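Local atomic coordinates of transketolase (Campylobacter jejuni, PDB entry 3L84), a protein that belongs to the transketolase family of thiamine diphosphate-dependent enzymes and forms a dimer of three-domain subunits. Residues Cys540-Ser543 and Ala544-Leu547; Asp613-Arg617 and Phe618-Val622. All blocks are in the same frame, centred on the assembly; numbering follows the deposited sequence.

Interaction 1 of 2, residues Cys540-Ser543 and Ala544-Leu547; sequences CLES and ANEL
L547 packs back against the S543 carbonyl, its CG 3.4 Å from S543 O, while its backbone N donates to the same oxygen at 2.9 Å with an N-H...O angle of 164°. This is the tight, buried side of one helical turn. The A544 methyl lies against the preceding turn, CB 3.3 Å from C540 O, and is buried against C554 and V556 of strand 554-558; C540, S543 and L547 all reach L530 of strand 528-532. The S543 hydroxyl lies beside its own backbone N (chi1 -63°), a position from which it bonds back to the L539 carbonyl, so this buried polar group is satisfied within the helix. The solvent side, at L541, E542 and N545, is looser and hydrated. E542 and N545 approach obliquely, with carboxylate and amide planes 76° apart and OE2 of E542 4.2 Å from ND2 of N545, too far for a direct bond; one water bridges them, accepting from N545 ND2 and donating weakly to E542 OE2. A second water donates both to N545 OD1, at 2.7 Å, and to the L541 carbonyl, which already accepts from N545 N. E546 bends at chi2 and sends its carboxylate onward to Q550. The four successive i to i+4 backbone bonds and the one-sided burial are those of an amphipathic alpha-helix, here the crossover of the beta-alpha-beta unit formed by strand 528-532, helix 537-549 and strand 554-558.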
loop_
_atom_site.group_PDB
_atom_site.type_symbol
_atom_site.label_atom_id
_atom_site.label_comp_id
_atom_site.label_asym_id
_atom_site.label_seq_id
_atom_site.Cartn_x
_atom_site.Cartn_y
_atom_site.Cartn_z
ATOM N N CYS A 540 -8.049 22.425 22.563
ATOM C CA CYS A 540 -7.757 22.111 23.960
ATOM C C CYS A 540 -7.379 23.349 24.767
ATOM O O CYS A 540 -7.792 23.471 25.912
ATOM C CB CYS A 540 -6.672 21.069 24.068
ATOM S SG CYS A 540 -7.222 19.441 23.503
ATOM N N LEU A 541 -6.628 24.286 24.198
ATOM C CA LEU A 541 -6.331 25.522 24.916
ATOM C C LEU A 541 -7.638 26.281 25.234
ATOM O O LEU A 541 -7.839 26.773 26.363
ATOM C CB LEU A 541 -5.353 26.409 24.128
ATOM C CG LEU A 541 -3.943 25.884 24.089
ATOM C CD1 LEU A 541 -3.161 26.608 22.961
ATOM C CD2 LEU A 541 -3.220 26.014 25.441
ATOM N N GLU A 542 -8.503 26.425 24.228
ATOM C CA GLU A 542 -9.767 27.121 24.400
ATOM C C GLU A 542 -10.654 26.399 25.386
ATOM O O GLU A 542 -11.328 27.034 26.208
ATOM C CB GLU A 542 -10.491 27.296 23.060
ATOM C CG GLU A 542 -9.714 28.175 22.033
ATOM C CD GLU A 542 -9.902 29.664 22.222
ATOM O OE1 GLU A 542 -10.975 30.179 21.860
ATOM O OE2 GLU A 542 -8.953 30.320 22.699
ATOM N N SER A 543 -10.655 25.068 25.337
ATOM C CA SER A 543 -11.473 24.290 26.260
ATOM C C SER A 543 -10.953 24.389 27.698
ATOM O O SER A 543 -11.732 24.501 28.640
ATOM C CB SER A 543 -11.567 22.829 25.836
ATOM O OG SER A 543 -12.212 22.729 24.566
ATOM N N ALA A 544 -9.635 24.396 27.856
ATOM C CA ALA A 544 -9.033 24.542 29.172
ATOM C C ALA A 544 -9.372 25.925 29.766
ATOM O O ALA A 544 -9.681 26.042 30.939
ATOM C CB ALA A 544 -7.531 24.355 29.093
ATOM N N ASN A 545 -9.384 26.959 28.932
ATOM C CA ASN A 545 -9.769 28.318 29.388
ATOM C C ASN A 545 -11.220 28.314 29.871
ATOM O O ASN A 545 -11.550 28.900 30.896
ATOM C CB ASN A 545 -9.622 29.337 28.242
ATOM C CG ASN A 545 -8.196 29.713 27.967
ATOM O OD1 ASN A 545 -7.321 29.539 28.825
ATOM N ND2 ASN A 545 -7.932 30.223 26.748
ATOM N N GLU A 546 -12.109 27.647 29.142
ATOM C CA GLU A 546 -13.487 27.540 29.574
ATOM C C GLU A 546 -13.621 26.739 30.881
ATOM O O GLU A 546 -14.359 27.140 31.786
ATOM C CB GLU A 546 -14.360 26.940 28.458
ATOM C CG GLU A 546 -15.854 26.805 28.807
ATOM C CD GLU A 546 -16.537 28.137 29.073
ATOM O OE1 GLU A 546 -16.034 29.166 28.567
ATOM O OE2 GLU A 546 -17.581 28.147 29.781
ATOM N N LEU A 547 -12.912 25.617 30.988
ATOM C CA LEU A 547 -12.931 24.798 32.196
ATOM C C LEU A 547 -12.417 25.609 33.395
ATOM O O LEU A 547 -13.008 25.557 34.458
ATOM C CB LEU A 547 -12.126 23.498 32.006
ATOM C CG LEU A 547 -12.759 22.380 31.159
ATOM C CD1 LEU A 547 -11.709 21.433 30.646
ATOM C CD2 LEU A 547 -13.810 21.617 31.946
HETATM O O HOH W 1 -5.691 27.553 27.880
HETATM O O HOH W 2 -10.202 31.127 25.158
#

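Interaction 2 of 2, residues Asp613-Arg617 and Phe618-Val622; sequences DVFER and FGFSV
F618 opens the chain's exit from the helix, its ring lying side by side with V614, whose CG1 is 3.8 Å from F618 CD2. Over one face of that ring runs R617: its CG makes a CH-pi contact 4.2 Å from the ring centroid, and its guanidinium, tilted 30° to the ring, adds an off-centre cation-pi interaction. A bend at chi2 (72°) turns the R617 chain back over the ring, while the guanidinium is also held by E607 and by H95 of the second subunit. The backbone N of F618 donates to V614 O. G619, at positive phi, is the C-prime residue of a Schellman motif; its N donates to E616 O from above the carbonyl plane. F620 completes the motif, its N bonding F615 O at 3.0 Å, and F620 CB meets the F615 ring obliquely, 4.0 Å from F615 CD1. S621 sets its CB 3.5 Å from E616 OE1; one water joins E616 OE2 to S621 OG, and another joins E616 OE1 to F620 O. The S621 hydroxyl, between backbone N and carbonyl carbon (chi1 74°), serves as the N-cap by accepting from K624 N. Thus helix 611-617 ends and helix 622-629 begins within a few residues, with G619 O bonded to Y600 of strand 598-600 and F620 and V622 resting on helix 537-549.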
loop_
_atom_site.group_PDB
_atom_site.type_symbol
_atom_site.label_atom_id
_atom_site.label_comp_id
_atom_site.label_asym_id
_atom_site.label_seq_id
_atom_site.Cartn_x
_atom_site.Cartn_y
_atom_site.Cartn_z
ATOM N N ASP A 613 -18.097 22.498 8.975
ATOM C CA ASP A 613 -19.272 21.645 9.183
ATOM C C ASP A 613 -18.861 20.222 9.606
ATOM O O ASP A 613 -19.459 19.630 10.502
ATOM C CB ASP A 613 -20.108 21.539 7.913
ATOM C CG ASP A 613 -20.773 22.844 7.489
ATOM O OD1 ASP A 613 -20.772 23.817 8.296
ATOM O OD2 ASP A 613 -21.315 22.851 6.334
ATOM N N VAL A 614 -17.785 19.719 8.994
ATOM C CA VAL A 614 -17.311 18.374 9.275
ATOM C C VAL A 614 -16.705 18.338 10.696
ATOM O O VAL A 614 -16.970 17.420 11.454
ATOM C CB VAL A 614 -16.346 17.865 8.179
ATOM C CG1 VAL A 614 -15.822 16.471 8.508
ATOM C CG2 VAL A 614 -17.082 17.847 6.859
ATOM N N PHE A 615 -15.897 19.327 11.067
ATOM C CA PHE A 615 -15.357 19.312 12.415
ATOM C C PHE A 615 -16.469 19.363 13.463
ATOM O O PHE A 615 -16.381 18.665 14.458
ATOM C CB PHE A 615 -14.349 20.460 12.628
ATOM C CG PHE A 615 -12.929 20.155 12.199
ATOM C CD1 PHE A 615 -12.210 19.145 12.793
ATOM C CD2 PHE A 615 -12.316 20.919 11.231
ATOM C CE1 PHE A 615 -10.882 18.894 12.399
ATOM C CE2 PHE A 615 -10.989 20.645 10.849
ATOM C CZ PHE A 615 -10.302 19.666 11.441
ATOM N N GLU A 616 -17.510 20.148 13.215
ATOM C CA GLU A 616 -18.621 20.251 14.176
ATOM C C GLU A 616 -19.340 18.904 14.262
ATOM O O GLU A 616 -19.656 18.415 15.355
ATOM C CB GLU A 616 -19.597 21.370 13.770
ATOM C CG GLU A 616 -20.736 21.583 14.731
ATOM C CD GLU A 616 -20.302 22.063 16.094
ATOM O OE1 GLU A 616 -19.303 22.819 16.226
ATOM O OE2 GLU A 616 -21.015 21.733 17.068
ATOM N N ARG A 617 -19.595 18.289 13.109
ATOM C CA ARG A 617 -20.248 16.989 13.051
ATOM C C ARG A 617 -19.527 15.951 13.922
ATOM O O ARG A 617 -20.173 15.134 14.577
ATOM C CB ARG A 617 -20.282 16.562 11.567
ATOM C CG ARG A 617 -20.507 15.091 11.316
ATOM C CD ARG A 617 -21.911 14.636 11.617
ATOM N NE ARG A 617 -22.019 13.327 10.966
ATOM C CZ ARG A 617 -21.510 12.193 11.440
ATOM N NH1 ARG A 617 -20.966 12.126 12.638
ATOM N NH2 ARG A 617 -21.559 11.122 10.675
ATOM N N PHE A 618 -18.201 15.978 13.896
ATOM C CA PHE A 618 -17.410 15.004 14.618
ATOM C C PHE A 618 -17.041 15.434 16.032
ATOM O O PHE A 618 -16.313 14.721 16.736
ATOM C CB PHE A 618 -16.189 14.592 13.747
ATOM C CG PHE A 618 -16.594 13.658 12.650
ATOM C CD1 PHE A 618 -16.881 12.342 12.938
ATOM C CD2 PHE A 618 -16.784 14.105 11.363
ATOM C CE1 PHE A 618 -17.341 11.517 11.931
ATOM C CE2 PHE A 618 -17.221 13.283 10.344
ATOM C CZ PHE A 618 -17.472 11.992 10.618
ATOM N N GLY A 619 -17.621 16.557 16.483
ATOM C CA GLY A 619 -17.529 16.909 17.888
ATOM C C GLY A 619 -16.425 17.831 18.288
ATOM O O GLY A 619 -16.217 18.046 19.478
ATOM N N PHE A 620 -15.719 18.403 17.338
ATOM C CA PHE A 620 -14.542 19.247 17.635
ATOM C C PHE A 620 -14.939 20.683 17.812
ATOM O O PHE A 620 -14.765 21.519 16.936
ATOM C CB PHE A 620 -13.427 19.015 16.604
ATOM C CG PHE A 620 -12.903 17.610 16.649
ATOM C CD1 PHE A 620 -11.936 17.259 17.583
ATOM C CD2 PHE A 620 -13.418 16.624 15.840
ATOM C CE1 PHE A 620 -11.501 15.953 17.689
ATOM C CE2 PHE A 620 -12.992 15.320 15.956
ATOM C CZ PHE A 620 -12.032 14.972 16.894
ATOM N N SER A 621 -15.572 20.931 18.958
ATOM C CA SER A 621 -15.942 22.283 19.405
ATOM C C SER A 621 -15.673 22.373 20.888
ATOM O O SER A 621 -15.679 21.363 21.592
ATOM C CB SER A 621 -17.417 22.605 19.144
ATOM O OG SER A 621 -18.238 21.907 20.071
ATOM N N VAL A 622 -15.488 23.591 21.369
ATOM C CA VAL A 622 -15.253 23.794 22.789
ATOM C C VAL A 622 -16.441 23.258 23.603
ATOM O O VAL A 622 -16.272 22.563 24.617
ATOM C CB VAL A 622 -14.982 25.287 23.102
ATOM C CG1 VAL A 622 -14.996 25.559 24.639
ATOM C CG2 VAL A 622 -13.660 25.676 22.482
HETATM O O HOH W 3 -20.726 22.809 19.468
HETATM O O HOH W 4 -16.722 23.111 15.682
#

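Both contacts lie within the C-terminal domain, far from the centre of the chain and about 16 Å apart between their own centres. Interaction 1 comes first, wholly inside helix 537-549; interaction 2 follows after strands 554-558, 580-584 and 598-600 of the mixed sheet, at the junction of helices 611-617 and 622-629. They meet at V622, where the last helix starts: its CG2 is 3.6 Å from E542 CB, and its CA packs on S543 OG. The turn at 618-621 leads directly into helix 622-629, which packs on helix 537-549. Towards its other end, interaction 2 reaches the second subunit through D613, V614 and R617, whereas no other chain touches interaction 1.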